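Local coordinates for protein D-alanyl transferase DltD (Enterococcus faecalis, PDB 6O93) that probably transfers D-alanine onto lipoteichoic acid at the cell membrane, as a member of the DltD family of Gram-positive cell-wall biosynthesis, at residues A[266-271]-A[389-394]; A[256-261]-A[299-304]. One frame throughout, in Å; residues are numbered along the deposited sequence.

Interaction 1 (A[266-271]-A[389-394]); sequences DYRFSP and QQNPLV
A single water joins Arg268 to Asn391: it accepts from Arg268 NH1 at 2.7 Å, in the plane of the guanidinium, and donates to Asn391 OD1 at 2.6 Å. That carboxamide oxygen is gripped twice, because the backbone N of Leu393 also reaches Asn391 OD1 (3.1 Å, 167°) in the carbonyl plane and closes an Asx turn. With its CG anti to the backbone N (chi1 -166°), Asn391 lays its amide alongside the guanidinium, the two planes nearly perpendicular. The NE/NH2 edge of the guanidinium is taken by Asp266, held side-on; Arg268 NH2 to Asp266 OD2 is 2.8 Å. Asp266 OD1 accepts from the backbone N of Arg268 as well, a second Asx turn. The bend of Arg268 at chi3 (-61°) brings the guanidinium past the rim of the Phe269 ring, so that Phe269 CZ lies 4.0 Å above the guanidinium plane, while Arg268 CB covers one ring face. Across the contact, Phe269 CD1 comes to 3.3 Å from Gln389 O, while the backbone of Asn391 meets the ring edge. Gln389 curls back until its OE1 is 3.8 Å from Phe269 CB. Lys318 of helix 309-324 ties the two loops together, its NZ bonded to both Arg268 O and Gln390 O. No direct hydrogen bond crosses between the segments, so this junction rests largely on the aromatic ring, the shared lysine and the bridging water; the arginine's charge is probably balanced largely by Asp266 of its own loop.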
loop_
_atom_site.group_PDB
_atom_site.type_symbol
_atom_site.label_atom_id
_atom_site.label_comp_id
_atom_site.label_asym_id
_atom_site.label_seq_id
_atom_site.Cartn_x
_atom_site.Cartn_y
_atom_site.Cartn_z
ATOM N N ASP A 266 19.424 -4.811 5.211
ATOM C CA ASP A 266 18.761 -5.914 5.891
ATOM C C ASP A 266 17.348 -5.481 6.251
ATOM O O ASP A 266 17.164 -4.458 6.917
ATOM C CB ASP A 266 19.547 -6.313 7.145
ATOM C CG ASP A 266 19.087 -7.625 7.735
ATOM O OD1 ASP A 266 18.038 -8.144 7.299
ATOM O OD2 ASP A 266 19.785 -8.140 8.635
ATOM N N TYR A 267 16.359 -6.259 5.812
ATOM C CA TYR A 267 14.954 -5.963 6.064
ATOM C C TYR A 267 14.300 -6.974 7.000
ATOM O O TYR A 267 13.069 -7.010 7.093
ATOM C CB TYR A 267 14.173 -5.920 4.748
ATOM C CG TYR A 267 14.680 -4.935 3.720
ATOM C CD1 TYR A 267 15.126 -3.672 4.087
ATOM C CD2 TYR A 267 14.705 -5.268 2.374
ATOM C CE1 TYR A 267 15.585 -2.772 3.138
ATOM C CE2 TYR A 267 15.160 -4.380 1.420
ATOM C CZ TYR A 267 15.598 -3.136 1.804
ATOM O OH TYR A 267 16.048 -2.257 0.846
ATOM N N ARG A 268 15.088 -7.799 7.690
ATOM C CA ARG A 268 14.520 -8.850 8.525
ATOM C C ARG A 268 14.008 -8.338 9.865
ATOM O O ARG A 268 13.162 -8.997 10.477
ATOM C CB ARG A 268 15.561 -9.946 8.767
ATOM C CG ARG A 268 15.972 -10.701 7.511
ATOM C CD ARG A 268 17.113 -11.660 7.800
ATOM N NE ARG A 268 18.299 -10.948 8.264
ATOM C CZ ARG A 268 19.339 -11.522 8.861
ATOM N NH1 ARG A 268 19.352 -12.831 9.077
ATOM N NH2 ARG A 268 20.365 -10.782 9.249
ATOM N N PHE A 269 14.493 -7.190 10.334
ATOM C CA PHE A 269 14.143 -6.667 11.649
ATOM C C PHE A 269 13.620 -5.247 11.489
ATOM O O PHE A 269 14.314 -4.387 10.936
ATOM C CB PHE A 269 15.353 -6.701 12.583
ATOM C CG PHE A 269 16.155 -7.968 12.480
ATOM C CD1 PHE A 269 15.685 -9.149 13.031
ATOM C CD2 PHE A 269 17.376 -7.980 11.824
ATOM C CE1 PHE A 269 16.419 -10.316 12.936
ATOM C CE2 PHE A 269 18.114 -9.146 11.725
ATOM C CZ PHE A 269 17.635 -10.315 12.284
ATOM N N SER A 270 12.402 -4.999 11.971
ATOM C CA SER A 270 11.785 -3.701 11.735
ATOM C C SER A 270 10.532 -3.486 12.576
ATOM O O SER A 270 9.757 -4.429 12.794
ATOM C CB SER A 270 11.426 -3.555 10.254
ATOM O OG SER A 270 10.811 -2.305 10.008
ATOM N N PRO A 271 10.291 -2.263 13.057
ATOM C CA PRO A 271 8.962 -1.945 13.602
ATOM C C PRO A 271 7.854 -2.075 12.575
ATOM O O PRO A 271 6.677 -2.129 12.956
ATOM C CB PRO A 271 9.113 -0.493 14.081
ATOM C CG PRO A 271 10.574 -0.289 14.252
ATOM C CD PRO A 271 11.232 -1.141 13.218
ATOM N N GLN A 389 11.848 -8.133 16.026
ATOM C CA GLN A 389 13.260 -8.483 16.021
ATOM C C GLN A 389 13.500 -9.970 15.794
ATOM O O GLN A 389 14.639 -10.425 15.917
ATOM C CB GLN A 389 13.908 -8.052 17.340
ATOM C CG GLN A 389 13.817 -6.559 17.614
ATOM C CD GLN A 389 14.529 -5.731 16.563
ATOM O OE1 GLN A 389 15.697 -5.968 16.257
ATOM N NE2 GLN A 389 13.825 -4.756 15.998
ATOM N N GLN A 390 12.461 -10.734 15.464
ATOM C CA GLN A 390 12.610 -12.177 15.329
ATOM C C GLN A 390 13.405 -12.525 14.077
ATOM O O GLN A 390 13.138 -12.004 12.989
ATOM C CB GLN A 390 11.238 -12.848 15.282
ATOM C CG GLN A 390 11.283 -14.354 15.086
ATOM C CD GLN A 390 12.027 -15.077 16.194
ATOM O OE1 GLN A 390 11.783 -14.845 17.379
ATOM N NE2 GLN A 390 12.940 -15.962 15.812
ATOM N N ASN A 391 14.379 -13.409 14.236
ATOM C CA ASN A 391 15.119 -13.927 13.095
ATOM C C ASN A 391 14.279 -14.988 12.394
ATOM O O ASN A 391 13.871 -15.963 13.036
ATOM C CB ASN A 391 16.445 -14.516 13.548
ATOM C CG ASN A 391 17.391 -14.757 12.396
ATOM O OD1 ASN A 391 17.036 -15.400 11.406
ATOM N ND2 ASN A 391 18.602 -14.226 12.508
ATOM N N PRO A 392 13.992 -14.846 11.098
ATOM C CA PRO A 392 13.062 -15.773 10.442
ATOM C C PRO A 392 13.667 -17.101 10.016
ATOM O O PRO A 392 12.944 -17.923 9.444
ATOM C CB PRO A 392 12.597 -14.970 9.221
ATOM C CG PRO A 392 13.749 -14.109 8.890
ATOM C CD PRO A 392 14.387 -13.743 10.203
ATOM N N LEU A 393 14.953 -17.351 10.273
ATOM C CA LEU A 393 15.535 -18.632 9.886
ATOM C C LEU A 393 14.868 -19.799 10.601
ATOM O O LEU A 393 14.913 -20.928 10.099
ATOM C CB LEU A 393 17.042 -18.638 10.165
ATOM C CG LEU A 393 17.508 -18.677 11.623
ATOM C CD1 LEU A 393 17.537 -20.102 12.174
ATOM C CD2 LEU A 393 18.880 -18.027 11.752
ATOM N N VAL A 394 14.251 -19.554 11.761
ATOM C CA VAL A 394 13.591 -20.622 12.509
ATOM C C VAL A 394 12.183 -20.909 12.018
ATOM O O VAL A 394 11.594 -21.920 12.420
ATOM C CB VAL A 394 13.515 -20.283 14.011
ATOM C CG1 VAL A 394 14.908 -20.043 14.581
ATOM C CG2 VAL A 394 12.617 -19.069 14.244
HETATM O O HOH W 1 17.651 -14.980 8.903
#

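Interaction 2 (A[256-261]-A[299-304]); sequences PKLAHS and KRWSDY. With PO4 (phosphate ion), chain G.
Tyr304 reaches from helix 299-305 to the turn at Ala259 with CG anti to its backbone N (chi1 -178°). Beyond CB, its ring carbon CD2 lies 4.1 Å from Ala259 CA, and CE2 meets both the backbone N of Ala259 and, at 4.0 Å, Leu258 CB. Further out, CZ packs against Ala259 CB at 3.7 Å; this methyl sits over one ring face in a CH-pi contact, 28° off the normal. At the tip, OH comes to 3.8 Å from Pro256 CA and is hydrogen-bonded to Leu255 O. The opposing segment leaves the short helix 255-258 through a type II beta turn, Leu258 to Ser261; Leu258 O accepts hydrogen bonds from both N and OG of Ser261. The turn presents His260 N to Tyr304 O, a straight bond (3.0 Å, 171°) on a lone pair in the carbonyl plane. One helical turn earlier, the Trp301 indole receives Leu258 CD1 at its edge, 3.7 Å from CH2. Phe240 stands edge-to-face with both aromatic rings. Trp301 NE1 donates to O3 of a phosphate ion, probably from the crystallisation liquor, at 2.9 Å; Thr347 OG1 also bonds that phosphate.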
loop_
_atom_site.group_PDB
_atom_site.type_symbol
_atom_site.label_atom_id
_atom_site.label_comp_id
_atom_site.label_asym_id
_atom_site.label_seq_id
_atom_site.Cartn_x
_atom_site.Cartn_y
_atom_site.Cartn_z
ATOM N N PRO A 256 28.899 4.555 -10.280
ATOM C CA PRO A 256 30.016 3.923 -9.555
ATOM C C PRO A 256 29.787 3.822 -8.056
ATOM O O PRO A 256 30.166 2.815 -7.444
ATOM C CB PRO A 256 31.209 4.834 -9.885
ATOM C CG PRO A 256 30.809 5.574 -11.118
ATOM C CD PRO A 256 29.330 5.761 -11.008
ATOM N N LYS A 257 29.178 4.840 -7.443
ATOM C CA LYS A 257 28.963 4.826 -6.001
ATOM C C LYS A 257 27.946 3.778 -5.571
ATOM O O LYS A 257 27.953 3.369 -4.405
ATOM C CB LYS A 257 28.509 6.206 -5.520
ATOM C CG LYS A 257 29.614 7.252 -5.499
ATOM C CD LYS A 257 29.182 8.524 -4.775
ATOM C CE LYS A 257 28.097 9.272 -5.539
ATOM N NZ LYS A 257 27.737 10.562 -4.880
ATOM N N LEU A 258 27.074 3.335 -6.479
ATOM C CA LEU A 258 26.034 2.377 -6.125
ATOM C C LEU A 258 26.529 0.938 -6.106
ATOM O O LEU A 258 25.836 0.072 -5.560
ATOM C CB LEU A 258 24.861 2.500 -7.100
ATOM C CG LEU A 258 24.185 3.871 -7.128
ATOM C CD1 LEU A 258 23.034 3.879 -8.120
ATOM C CD2 LEU A 258 23.701 4.267 -5.737
ATOM N N ALA A 259 27.695 0.658 -6.683
ATOM C CA ALA A 259 28.229 -0.696 -6.656
ATOM C C ALA A 259 28.477 -1.131 -5.219
ATOM O O ALA A 259 29.100 -0.409 -4.437
ATOM C CB ALA A 259 29.522 -0.771 -7.467
ATOM N N HIS A 260 27.970 -2.310 -4.867
ATOM C CA HIS A 260 28.130 -2.895 -3.539
ATOM C C HIS A 260 27.491 -2.053 -2.441
ATOM O O HIS A 260 27.676 -2.347 -1.255
ATOM C CB HIS A 260 29.613 -3.119 -3.211
ATOM C CG HIS A 260 30.390 -3.749 -4.324
ATOM N ND1 HIS A 260 31.143 -3.014 -5.215
ATOM C CD2 HIS A 260 30.530 -5.044 -4.692
ATOM C CE1 HIS A 260 31.715 -3.830 -6.082
ATOM N NE2 HIS A 260 31.360 -5.067 -5.787
ATOM N N SER A 261 26.733 -1.016 -2.802
ATOM C CA SER A 261 26.204 -0.084 -1.816
ATOM C C SER A 261 25.161 -0.706 -0.897
ATOM O O SER A 261 24.835 -0.105 0.132
ATOM C CB SER A 261 25.600 1.129 -2.526
ATOM O OG SER A 261 24.557 0.737 -3.404
ATOM N N LYS A 299 17.170 -9.089 -10.378
ATOM C CA LYS A 299 18.434 -9.781 -10.147
ATOM C C LYS A 299 19.608 -8.997 -10.721
ATOM O O LYS A 299 20.653 -8.865 -10.075
ATOM C CB LYS A 299 18.378 -11.184 -10.754
ATOM C CG LYS A 299 19.586 -12.067 -10.437
ATOM C CD LYS A 299 19.614 -12.477 -8.971
ATOM C CE LYS A 299 20.813 -13.365 -8.660
ATOM N NZ LYS A 299 20.891 -13.701 -7.207
ATOM N N ARG A 300 19.453 -8.464 -11.937
ATOM C CA ARG A 300 20.548 -7.737 -12.569
ATOM C C ARG A 300 20.977 -6.536 -11.736
ATOM O O ARG A 300 22.156 -6.162 -11.747
ATOM C CB ARG A 300 20.138 -7.293 -13.974
ATOM C CG ARG A 300 19.785 -8.448 -14.902
ATOM C CD ARG A 300 19.528 -7.979 -16.327
ATOM N NE ARG A 300 19.285 -9.103 -17.230
ATOM C CZ ARG A 300 19.264 -9.014 -18.558
ATOM N NH1 ARG A 300 19.475 -7.848 -19.156
ATOM N NH2 ARG A 300 19.035 -10.095 -19.293
ATOM N N TRP A 301 20.045 -5.924 -11.005
ATOM C CA TRP A 301 20.393 -4.775 -10.179
ATOM C C TRP A 301 20.977 -5.207 -8.839
ATOM O O TRP A 301 21.973 -4.635 -8.382
ATOM C CB TRP A 301 19.163 -3.890 -9.970
ATOM C CG TRP A 301 19.451 -2.653 -9.188
ATOM C CD1 TRP A 301 18.912 -2.298 -7.985
ATOM C CD2 TRP A 301 20.360 -1.606 -9.546
ATOM N NE1 TRP A 301 19.426 -1.092 -7.575
ATOM C CE2 TRP A 301 20.318 -0.646 -8.515
ATOM C CE3 TRP A 301 21.205 -1.386 -10.639
ATOM C CZ2 TRP A 301 21.086 0.516 -8.545
ATOM C CZ3 TRP A 301 21.966 -0.233 -10.668
ATOM C CH2 TRP A 301 21.903 0.703 -9.626
ATOM N N SER A 302 20.379 -6.215 -8.198
ATOM C CA SER A 302 20.900 -6.684 -6.918
ATOM C C SER A 302 22.308 -7.249 -7.061
ATOM O O SER A 302 23.119 -7.134 -6.134
ATOM C CB SER A 302 19.959 -7.730 -6.319
ATOM O OG SER A 302 19.753 -8.812 -7.212
ATOM N N ASP A 303 22.622 -7.860 -8.208
ATOM C CA ASP A 303 23.988 -8.313 -8.446
ATOM C C ASP A 303 24.969 -7.149 -8.411
ATOM O O ASP A 303 26.124 -7.320 -8.007
ATOM C CB ASP A 303 24.083 -9.035 -9.793
ATOM C CG ASP A 303 23.431 -10.406 -9.775
ATOM O OD1 ASP A 303 23.307 -10.999 -8.684
ATOM O OD2 ASP A 303 23.053 -10.896 -10.861
ATOM N N TYR A 304 24.528 -5.962 -8.829
ATOM C CA TYR A 304 25.410 -4.803 -8.875
ATOM C C TYR A 304 25.500 -4.109 -7.521
ATOM O O TYR A 304 26.587 -3.685 -7.111
ATOM C CB TYR A 304 24.924 -3.826 -9.945
ATOM C CG TYR A 304 25.794 -2.601 -10.104
ATOM C CD1 TYR A 304 26.999 -2.667 -10.790
ATOM C CD2 TYR A 304 25.409 -1.377 -9.573
ATOM C CE1 TYR A 304 27.797 -1.553 -10.941
ATOM C CE2 TYR A 304 26.201 -0.256 -9.719
ATOM C CZ TYR A 304 27.394 -0.350 -10.405
ATOM O OH TYR A 304 28.188 0.761 -10.555
HETATM P P PO4 G . 17.345 1.254 -5.240
HETATM O O1 PO4 G . 16.909 1.495 -3.813
HETATM O O2 PO4 G . 16.260 1.721 -6.182
HETATM O O3 PO4 G . 17.596 -0.221 -5.442
HETATM O O4 PO4 G . 18.615 2.022 -5.520
#

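How the interactions relate
Neither contact lies in the parallel sheet: interaction 1 is partly buried and joins two loops, while interaction 2 is a surface contact between a turn and a helix. Their centres are 23 Å apart and their nearest atoms about 9 Å, without touching. The segments alternate along the chain, 256-261 and 266-271 lying close in sequence but turning to different partners, one to the helix just after strand 289-294 and the other to a loop near the C-terminus. Chemistry differs accordingly. Interaction 1 has its salt bridge inside one loop and meets the other through a bridging water and a phenylalanine ring packed on backbone, whereas interaction 2 combines apolar packing on two aromatic rings with one direct backbone hydrogen bond.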